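Local coordinates for protein cellobiose 2-epimerase (Ruminococcus albus, PDB 3VW5) that catalyses the reversible epimerization of cellobiose to 4-O-beta-D-glucopyranosyl-D-mannose, inverting carbon 2 of the reducing-end sugar, at residues F17-R22 with W55-A60; A115-S120 with N375-M380; A282-A287 with V353-T358. The protein carries 2 engineered substitutions. One frame throughout, in Å; residues are numbered along the deposited sequence.

Contact 1 of 3, residues F17-R22 with W55-A60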
loop_
_atom_site.group_PDB
_atom_site.type_symbol
_atom_site.label_atom_id
_atom_site.label_comp_id
_atom_site.label_asym_id
_atom_site.label_seq_id
_atom_site.Cartn_x
_atom_site.Cartn_y
_atom_site.Cartn_z
ATOM N N PHE A 17 -0.693 17.754 -8.537
ATOM C CA PHE A 17 -1.301 16.840 -9.502
ATOM C C PHE A 17 -2.594 16.238 -8.950
ATOM O O PHE A 17 -3.655 16.310 -9.572
ATOM C CB PHE A 17 -0.330 15.720 -9.891
ATOM C CG PHE A 17 -0.970 14.612 -10.708
ATOM C CD1 PHE A 17 -1.033 14.704 -12.088
ATOM C CD2 PHE A 17 -1.516 13.493 -10.085
ATOM C CE1 PHE A 17 -1.621 13.717 -12.840
ATOM C CE2 PHE A 17 -2.112 12.507 -10.824
ATOM C CZ PHE A 17 -2.165 12.611 -12.215
ATOM N N TRP A 18 -2.515 15.636 -7.773
ATOM C CA TRP A 18 -3.707 15.001 -7.233
ATOM C C TRP A 18 -4.815 16.002 -6.922
ATOM O O TRP A 18 -5.978 15.746 -7.213
ATOM C CB TRP A 18 -3.355 14.085 -6.062
ATOM C CG TRP A 18 -2.733 12.845 -6.576
ATOM C CD1 TRP A 18 -1.402 12.597 -6.716
ATOM C CD2 TRP A 18 -3.415 11.702 -7.103
ATOM N NE1 TRP A 18 -1.207 11.356 -7.264
ATOM C CE2 TRP A 18 -2.427 10.784 -7.514
ATOM C CE3 TRP A 18 -4.768 11.353 -7.244
ATOM C CZ2 TRP A 18 -2.750 9.533 -8.074
ATOM C CZ3 TRP A 18 -5.091 10.113 -7.803
ATOM C CH2 TRP A 18 -4.085 9.221 -8.208
ATOM N N ASN A 19 -4.447 17.156 -6.371
ATOM C CA ASN A 19 -5.422 18.216 -6.111
ATOM C C ASN A 19 -6.339 18.477 -7.301
ATOM O O ASN A 19 -7.529 18.750 -7.122
ATOM C CB ASN A 19 -4.732 19.513 -5.682
ATOM C CG ASN A 19 -4.142 19.430 -4.284
ATOM O OD1 ASN A 19 -4.426 18.497 -3.524
ATOM N ND2 ASN A 19 -3.314 20.416 -3.934
ATOM N N LYS A 20 -5.797 18.373 -8.514
ATOM C CA LYS A 20 -6.577 18.654 -9.719
ATOM C C LYS A 20 -7.562 17.554 -10.045
ATOM O O LYS A 20 -8.395 17.709 -10.932
ATOM C CB LYS A 20 -5.669 18.886 -10.925
ATOM C CG LYS A 20 -4.628 19.984 -10.720
ATOM C CD LYS A 20 -3.821 20.250 -12.000
ATOM C CE LYS A 20 -2.573 21.101 -11.702
ATOM N NZ LYS A 20 -2.895 22.371 -10.957
ATOM N N LEU A 21 -7.467 16.436 -9.340
ATOM C CA LEU A 21 -8.341 15.299 -9.618
ATOM C C LEU A 21 -9.549 15.239 -8.706
ATOM O O LEU A 21 -10.347 14.318 -8.804
ATOM C CB LEU A 21 -7.563 13.986 -9.550
ATOM C CG LEU A 21 -6.608 13.820 -10.726
ATOM C CD1 LEU A 21 -5.712 12.611 -10.522
ATOM C CD2 LEU A 21 -7.397 13.701 -12.018
ATOM N N ARG A 22 -9.674 16.222 -7.819
ATOM C CA ARG A 22 -10.863 16.356 -6.986
ATOM C C ARG A 22 -12.123 16.526 -7.846
ATOM O O ARG A 22 -12.164 17.355 -8.755
ATOM C CB ARG A 22 -10.707 17.532 -6.027
ATOM C CG ARG A 22 -11.730 17.563 -4.914
ATOM C CD ARG A 22 -11.571 18.785 -3.995
ATOM N NE ARG A 22 -12.839 19.104 -3.330
ATOM C CZ ARG A 22 -12.963 19.403 -2.039
ATOM N NH1 ARG A 22 -11.891 19.446 -1.246
ATOM N NH2 ARG A 22 -14.168 19.663 -1.544
ATOM N N TRP A 55 -6.038 8.167 2.750
ATOM C CA TRP A 55 -4.834 7.977 3.538
ATOM C C TRP A 55 -3.794 9.048 3.218
ATOM O O TRP A 55 -3.128 9.578 4.106
ATOM C CB TRP A 55 -4.222 6.576 3.351
ATOM C CG TRP A 55 -2.964 6.461 4.180
ATOM C CD1 TRP A 55 -2.871 6.035 5.471
ATOM C CD2 TRP A 55 -1.635 6.857 3.794
ATOM N NE1 TRP A 55 -1.570 6.108 5.903
ATOM C CE2 TRP A 55 -0.791 6.615 4.897
ATOM C CE3 TRP A 55 -1.076 7.378 2.618
ATOM C CZ2 TRP A 55 0.576 6.890 4.864
ATOM C CZ3 TRP A 55 0.285 7.650 2.592
ATOM C CH2 TRP A 55 1.090 7.406 3.699
ATOM N N PHE A 56 -3.655 9.349 1.934
ATOM C CA PHE A 56 -2.608 10.234 1.465
ATOM C C PHE A 56 -2.794 11.663 1.937
ATOM O O PHE A 56 -1.851 12.288 2.437
ATOM C CB PHE A 56 -2.566 10.232 -0.053
ATOM C CG PHE A 56 -1.760 11.351 -0.625
ATOM C CD1 PHE A 56 -0.385 11.309 -0.578
ATOM C CD2 PHE A 56 -2.380 12.440 -1.202
ATOM C CE1 PHE A 56 0.360 12.325 -1.102
ATOM C CE2 PHE A 56 -1.635 13.461 -1.745
ATOM C CZ PHE A 56 -0.262 13.410 -1.695
ATOM N N TYR A 57 -3.999 12.194 1.767
ATOM C CA TYR A 57 -4.233 13.559 2.203
ATOM C C TYR A 57 -4.156 13.659 3.706
ATOM O O TYR A 57 -3.506 14.574 4.241
ATOM C CB TYR A 57 -5.547 14.106 1.661
ATOM C CG TYR A 57 -5.405 14.628 0.252
ATOM C CD1 TYR A 57 -4.497 15.651 -0.042
ATOM C CD2 TYR A 57 -6.162 14.100 -0.784
ATOM C CE1 TYR A 57 -4.362 16.139 -1.322
ATOM C CE2 TYR A 57 -6.029 14.577 -2.069
ATOM C CZ TYR A 57 -5.129 15.596 -2.337
ATOM O OH TYR A 57 -4.997 16.071 -3.620
ATOM N N SER A 58 -4.791 12.715 4.394
ATOM C CA SER A 58 -4.722 12.719 5.849
ATOM C C SER A 58 -3.256 12.792 6.312
ATOM O O SER A 58 -2.917 13.573 7.195
ATOM C CB SER A 58 -5.476 11.523 6.467
ATOM O OG SER A 58 -6.814 11.428 5.981
ATOM N N ASN A 59 -2.376 12.019 5.690
ATOM C CA ASN A 59 -0.974 11.996 6.112
ATOM C C ASN A 59 -0.133 13.166 5.628
ATOM O O ASN A 59 0.844 13.559 6.283
ATOM C CB ASN A 59 -0.312 10.672 5.730
ATOM C CG ASN A 59 -0.611 9.585 6.726
ATOM O OD1 ASN A 59 0.193 9.315 7.625
ATOM N ND2 ASN A 59 -1.791 8.975 6.598
ATOM N N ALA A 60 -0.499 13.703 4.469
ATOM C CA ALA A 60 0.185 14.867 3.926
ATOM C C ALA A 60 -0.123 16.055 4.834
ATOM O O ALA A 60 0.735 16.906 5.110
ATOM C CB ALA A 60 -0.282 15.151 2.507
#
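Trp18 and Tyr57 mark the backbone approach between 17-22 and 55-60, their CA atoms 9.6 Å apart, a gap that side chains must bridge between helices 2-19 and 47-64 of the (alpha/alpha)6 barrel. Tyr57 does most of this. Its CG stands beside the backbone N and anti to the carbonyl carbon (chi1 -83°), and from there the ring extends until its hydroxyl meets the Asn19 amide. Tyr57 OH donates to Asn19 OD1; the 2.5 Å between them is shorter than a normal hydrogen bond, a length not to be relied on at this resolution. The oxygen sits at the edge of the phenol, near its plane, and the amide and ring planes differ by just 14°, so the two flat groups are almost coplanar.

Trp18 CB packs beside the hydroxyl, 3.6 Å from Tyr57 OH and oblique to the ring, with Tyr57 CZ 4.4 Å away as the apolar part of the contact. The indole turns away toward Phe17 and Leu21, whose CE2 and CD1 lie over one and the same indole face. Beyond Asn19, a type I turn from Asn19 to Arg22 carries the chain onward. Asn72 and Ala73 of helix 67-84 also touch Tyr57. Asn59, one helical turn after Trp55, donates from ND2 to Trp55 O at 2.9 Å (163° at the hydrogen). Within the same helix, Phe56 CD2 stands 3.9 Å above the centre of the Tyr57 ring.

Contact 2 of 3, residues A115-S120 with N375-M380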
loop_
_atom_site.group_PDB
_atom_site.type_symbol
_atom_site.label_atom_id
_atom_site.label_comp_id
_atom_site.label_asym_id
_atom_site.label_seq_id
_atom_site.Cartn_x
_atom_site.Cartn_y
_atom_site.Cartn_z
ATOM N N ALA A 115 -9.474 0.583 3.700
ATOM C CA ALA A 115 -10.465 1.472 4.306
ATOM C C ALA A 115 -10.128 1.740 5.787
ATOM O O ALA A 115 -10.091 2.890 6.224
ATOM C CB ALA A 115 -11.865 0.893 4.151
ATOM N N ILE A 116 -9.864 0.681 6.547
ATOM C CA ILE A 116 -9.453 0.845 7.941
ATOM C C ILE A 116 -8.199 1.708 8.095
ATOM O O ILE A 116 -8.142 2.581 8.954
ATOM C CB ILE A 116 -9.223 -0.519 8.608
ATOM C CG1 ILE A 116 -10.547 -1.253 8.752
ATOM C CG2 ILE A 116 -8.533 -0.371 9.961
ATOM C CD1 ILE A 116 -10.367 -2.745 8.886
ATOM N N TYR A 117 -7.194 1.446 7.263
ATOM C CA TYR A 117 -5.930 2.173 7.281
ATOM C C TYR A 117 -6.146 3.680 7.073
ATOM O O TYR A 117 -5.618 4.506 7.822
ATOM C CB TYR A 117 -5.034 1.592 6.199
ATOM C CG TYR A 117 -3.617 2.105 6.159
ATOM C CD1 TYR A 117 -2.895 2.315 7.316
ATOM C CD2 TYR A 117 -2.988 2.346 4.941
ATOM C CE1 TYR A 117 -1.583 2.765 7.271
ATOM C CE2 TYR A 117 -1.679 2.796 4.881
ATOM C CZ TYR A 117 -0.977 2.998 6.044
ATOM O OH TYR A 117 0.322 3.447 5.978
ATOM N N ALA A 118 -6.932 4.012 6.050
ATOM C CA ALA A 118 -7.284 5.385 5.707
ATOM C C ALA A 118 -8.140 6.057 6.795
ATOM O O ALA A 118 -7.837 7.166 7.211
ATOM C CB ALA A 118 -8.013 5.425 4.381
ATOM N N LEU A 119 -9.214 5.404 7.232
ATOM C CA LEU A 119 -10.100 5.974 8.246
ATOM C C LEU A 119 -9.321 6.252 9.528
ATOM O O LEU A 119 -9.483 7.312 10.140
ATOM C CB LEU A 119 -11.304 5.063 8.514
ATOM C CG LEU A 119 -12.351 5.010 7.386
ATOM C CD1 LEU A 119 -13.315 3.820 7.527
ATOM C CD2 LEU A 119 -13.126 6.318 7.205
ATOM N N SER A 120 -8.463 5.313 9.924
ATOM C CA SER A 120 -7.679 5.484 11.139
ATOM C C SER A 120 -6.853 6.732 11.008
ATOM O O SER A 120 -6.772 7.541 11.921
ATOM C CB SER A 120 -6.770 4.286 11.395
ATOM O OG SER A 120 -7.522 3.122 11.678
ATOM N N ASN A 375 3.796 6.418 -3.637
ATOM C CA ASN A 375 4.823 7.433 -3.863
ATOM C C ASN A 375 4.715 8.591 -2.866
ATOM O O ASN A 375 5.743 9.140 -2.411
ATOM C CB ASN A 375 4.866 7.905 -5.326
ATOM C CG ASN A 375 3.530 8.393 -5.812
ATOM O OD1 ASN A 375 2.556 8.400 -5.059
ATOM N ND2 ASN A 375 3.470 8.813 -7.069
ATOM N N GLY A 376 3.471 8.940 -2.521
ATOM C CA GLY A 376 3.185 9.811 -1.388
ATOM C C GLY A 376 3.814 9.324 -0.088
ATOM O O GLY A 376 4.522 10.072 0.602
ATOM N N ARG A 377 3.589 8.057 0.247
ATOM C CA ARG A 377 4.135 7.539 1.498
ATOM C C ARG A 377 5.658 7.625 1.551
ATOM O O ARG A 377 6.219 7.985 2.580
ATOM C CB ARG A 377 3.657 6.120 1.790
ATOM C CG ARG A 377 3.882 5.725 3.243
ATOM C CD ARG A 377 3.139 4.449 3.604
ATOM N NE ARG A 377 3.551 3.331 2.760
ATOM C CZ ARG A 377 3.032 2.111 2.820
ATOM N NH1 ARG A 377 2.085 1.831 3.704
ATOM N NH2 ARG A 377 3.470 1.169 1.999
ATOM N N MET A 378 6.326 7.319 0.438
ATOM C CA MET A 378 7.794 7.389 0.395
ATOM C C MET A 378 8.311 8.795 0.708
ATOM O O MET A 378 9.265 8.973 1.469
ATOM C CB MET A 378 8.324 6.938 -0.966
ATOM C CG MET A 378 9.833 7.001 -1.099
ATOM S SD MET A 378 10.296 7.420 -2.788
ATOM C CE MET A 378 9.611 9.073 -2.941
ATOM N N CYS A 379 7.680 9.796 0.111
ATOM C CA CYS A 379 8.103 11.162 0.349
ATOM C C CYS A 379 7.991 11.473 1.838
ATOM O O CYS A 379 8.976 11.902 2.470
ATOM C CB CYS A 379 7.306 12.135 -0.514
ATOM S SG CYS A 379 7.525 11.836 -2.297
ATOM N N MET A 380 6.816 11.202 2.405
ATOM C CA MET A 380 6.571 11.473 3.816
ATOM C C MET A 380 7.455 10.671 4.748
ATOM O O MET A 380 7.920 11.196 5.763
ATOM C CB MET A 380 5.102 11.272 4.151
ATOM C CG MET A 380 4.235 12.145 3.287
ATOM S SD MET A 380 2.483 12.053 3.622
ATOM C CE MET A 380 1.839 11.525 2.026
#
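Arg377 NH1 is gripped by more than one group: it donates to Tyr117 OH across the contact and forms a salt bridge with Glu187 OE1, the stronger polar partner. This pairing spans the interior of the (alpha/alpha)6 barrel, from helix 109-126 to helix 373-385, two helices that are far apart in sequence. The centre of the contact lies about 8 Å from the centre of the chain, and both touching residues are buried.

The bond to tyrosine is long, 3.3 Å from Arg377 NH1 to Tyr117 OH, but fairly straight, with an N-H...O angle of 155°. Tyr117 OH lies at the edge of the guanidinium, practically in its plane, where the N-H bonds of the group point. The phenol ring is turned well out of that plane, by 63°, so there is no stacking between the two groups. NH1 approaches the ring obliquely, 4.0 Å from Tyr117 CZ. Farther back on the arginine, CD comes within 3.8 Å of Tyr117 OH. Beyond CD the chain bends at chi3 (59°), which sets the direction of NE and the guanidinium.

The other nitrogen, Arg377 NH2, forms salt bridges with Glu246 and Glu308, so three carboxylates from three further helices surround one guanidinium and would fix its rotation. Such a polar cluster inside the barrel is consistent with the sugar-binding pocket found there in relatives of this epimerase family. Tyr117 also stacks on Trp55.

Within helix 109-126, Ser120 OG bonds to Ile116 O at 2.8 Å from above the carbonyl plane.

Contact 3 of 3, residues A282-A287 with V353-T358; sequences ALEDGA and VTFDHT
Before the chain reaches Phe355, whose ring end lies against Glu284 and Asp285, segment 353-358 leaves strand 352-353 at Val353, which is joined by backbone hydrogen bonding to Arg301 on the neighbouring strand 296-302. Thr354 then opens a type I turn closed by His357 N bonding to Thr354 O at 2.8 Å.

Phe355 provides the main contact. With CG anti to the backbone N (chi1 -170°), its ring projects from the turn toward 282-287. The far corner does the touching: CZ lies 3.7 Å from Asp285 CB and the same distance from Glu284 OE1, both placed obliquely to the ring. Glu284 runs extended across the phenylalanine at about a right angle, its carboxylate plane 72° from the ring. The receiving partner is a two-residue beta hairpin, its type I' turn running from Glu284 to Ala287 and held by Glu284 N to Ala287 O at 2.9 Å; it links strands 283-284 and 287-293 at the surface of the protein. Lys299 makes a cation-pi contact with the same phenyl ring.

Asp356 follows, and its N bonds only weakly back to Thr354 OG1. His357 stacks on Tyr339 and carries Phe355 O over one imidazole face, 3.5 Å above its plane; its NE2 stays 4.4 Å from Asp285 OD1. At Thr358, the backbone N donates to Thr354 OG1 at 3.1 Å, nearly straight at 169°, and the carbonyl oxygen accepts from Thr354 N.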
loop_
_atom_site.group_PDB
_atom_site.type_symbol
_atom_site.label_atom_id
_atom_site.label_comp_id
_atom_site.label_asym_id
_atom_site.label_seq_id
_atom_site.Cartn_x
_atom_site.Cartn_y
_atom_site.Cartn_z
ATOM N N ALA A 282 17.886 -8.164 -6.180
ATOM C CA ALA A 282 16.870 -7.454 -6.928
ATOM C C ALA A 282 17.329 -6.068 -7.376
ATOM O O ALA A 282 16.721 -5.465 -8.272
ATOM C CB ALA A 282 15.613 -7.357 -6.108
ATOM N N LEU A 283 18.388 -5.555 -6.754
ATOM C CA LEU A 283 18.923 -4.264 -7.164
ATOM C C LEU A 283 19.879 -4.464 -8.340
ATOM O O LEU A 283 20.848 -5.225 -8.247
ATOM C CB LEU A 283 19.630 -3.590 -5.996
ATOM C CG LEU A 283 19.977 -2.101 -6.119
ATOM C CD1 LEU A 283 18.734 -1.257 -6.383
ATOM C CD2 LEU A 283 20.717 -1.637 -4.863
ATOM N N GLU A 284 19.598 -3.804 -9.454
ATOM C CA GLU A 284 20.367 -4.026 -10.667
ATOM C C GLU A 284 20.316 -2.786 -11.541
ATOM O O GLU A 284 19.231 -2.270 -11.851
ATOM C CB GLU A 284 19.830 -5.245 -11.427
ATOM C CG GLU A 284 20.547 -5.535 -12.734
ATOM C CD GLU A 284 20.101 -6.847 -13.365
ATOM O OE1 GLU A 284 20.347 -7.064 -14.587
ATOM O OE2 GLU A 284 19.512 -7.676 -12.634
ATOM N N ASP A 285 21.494 -2.309 -11.933
ATOM C CA ASP A 285 21.601 -1.080 -12.702
ATOM C C ASP A 285 20.911 0.013 -11.901
ATOM O O ASP A 285 20.254 0.900 -12.460
ATOM C CB ASP A 285 20.967 -1.254 -14.088
ATOM C CG ASP A 285 21.508 -0.267 -15.115
ATOM O OD1 ASP A 285 20.848 -0.064 -16.172
ATOM O OD2 ASP A 285 22.593 0.309 -14.865
ATOM N N GLY A 286 21.041 -0.090 -10.578
ATOM C CA GLY A 286 20.648 0.978 -9.669
ATOM C C GLY A 286 19.166 1.120 -9.384
ATOM O O GLY A 286 18.742 2.086 -8.744
ATOM N N ALA A 287 18.375 0.167 -9.869
ATOM C CA ALA A 287 16.929 0.161 -9.639
ATOM C C ALA A 287 16.478 -1.254 -9.252
ATOM O O ALA A 287 17.211 -2.236 -9.453
ATOM C CB ALA A 287 16.160 0.679 -10.861
ATOM N N VAL A 353 8.264 1.311 -16.207
ATOM C CA VAL A 353 9.326 1.585 -17.163
ATOM C C VAL A 353 10.261 0.391 -17.291
ATOM O O VAL A 353 10.710 -0.147 -16.276
ATOM C CB VAL A 353 10.152 2.819 -16.776
ATOM C CG1 VAL A 353 11.203 3.081 -17.842
ATOM C CG2 VAL A 353 9.255 4.020 -16.617
ATOM N N THR A 354 10.554 -0.005 -18.535
ATOM C CA THR A 354 11.447 -1.139 -18.838
ATOM C C THR A 354 12.871 -0.926 -18.336
ATOM O O THR A 354 13.292 0.199 -18.045
ATOM C CB THR A 354 11.551 -1.431 -20.367
ATOM O OG1 THR A 354 12.256 -0.371 -21.020
ATOM C CG2 THR A 354 10.186 -1.630 -21.016
ATOM N N PHE A 355 13.615 -2.025 -18.258
ATOM C CA PHE A 355 15.016 -2.006 -17.860
ATOM C C PHE A 355 15.835 -1.080 -18.765
ATOM O O PHE A 355 16.874 -0.541 -18.366
ATOM C CB PHE A 355 15.555 -3.425 -17.936
ATOM C CG PHE A 355 16.909 -3.589 -17.336
ATOM C CD1 PHE A 355 17.054 -3.766 -15.966
ATOM C CD2 PHE A 355 18.040 -3.590 -18.136
ATOM C CE1 PHE A 355 18.292 -3.937 -15.403
ATOM C CE2 PHE A 355 19.286 -3.746 -17.576
ATOM C CZ PHE A 355 19.413 -3.924 -16.205
ATOM N N ASP A 356 15.346 -0.915 -19.992
ATOM C CA ASP A 356 15.976 -0.062 -20.995
ATOM C C ASP A 356 15.357 1.329 -21.084
ATOM O O ASP A 356 15.650 2.079 -22.016
ATOM C CB ASP A 356 15.941 -0.735 -22.363
ATOM C CG ASP A 356 17.142 -1.649 -22.585
ATOM O OD1 ASP A 356 18.190 -1.433 -21.913
ATOM O OD2 ASP A 356 17.046 -2.580 -23.432
ATOM N N HIS A 357 14.472 1.636 -20.142
ATOM C CA HIS A 357 14.100 3.009 -19.826
ATOM C C HIS A 357 12.993 3.575 -20.685
ATOM O O HIS A 357 12.877 4.792 -20.844
ATOM C CB HIS A 357 15.316 3.937 -19.859
ATOM C CG HIS A 357 16.435 3.486 -18.984
ATOM N ND1 HIS A 357 17.747 3.492 -19.395
ATOM C CD2 HIS A 357 16.435 3.003 -17.716
ATOM C CE1 HIS A 357 18.518 3.045 -18.413
ATOM N NE2 HIS A 357 17.746 2.745 -17.387
ATOM N N THR A 358 12.169 2.706 -21.245
ATOM C CA THR A 358 11.041 3.221 -21.987
ATOM C C THR A 358 9.734 2.825 -21.310
ATOM O O THR A 358 9.556 1.677 -20.907
ATOM C CB THR A 358 11.139 2.929 -23.518
ATOM O OG1 THR A 358 10.000 2.194 -23.975
ATOM C CG2 THR A 358 12.422 2.205 -23.853
#

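Contacts 1 and 2 form one continuous buried region, with centres about 10 Å apart. Trp55 joins them: its NE1 lies 3.2 Å from Tyr117 CZ and its CH2 3.3 Å from Arg377 CG. Phe56 CD1 adds a second join, meeting Met380 CE at 3.4 Å. Contact 2 is the nearer to the barrel interior, where the sugar site of this family would be expected; contact 1 sits farther out, about 15 Å from the chain centre. Contact 3 stands apart at the surface: its nearest atoms are about 12 Å from contact 2 and about 15 Å from contact 1. Along the chain, however, it is nested within the loop that contact 2 closes.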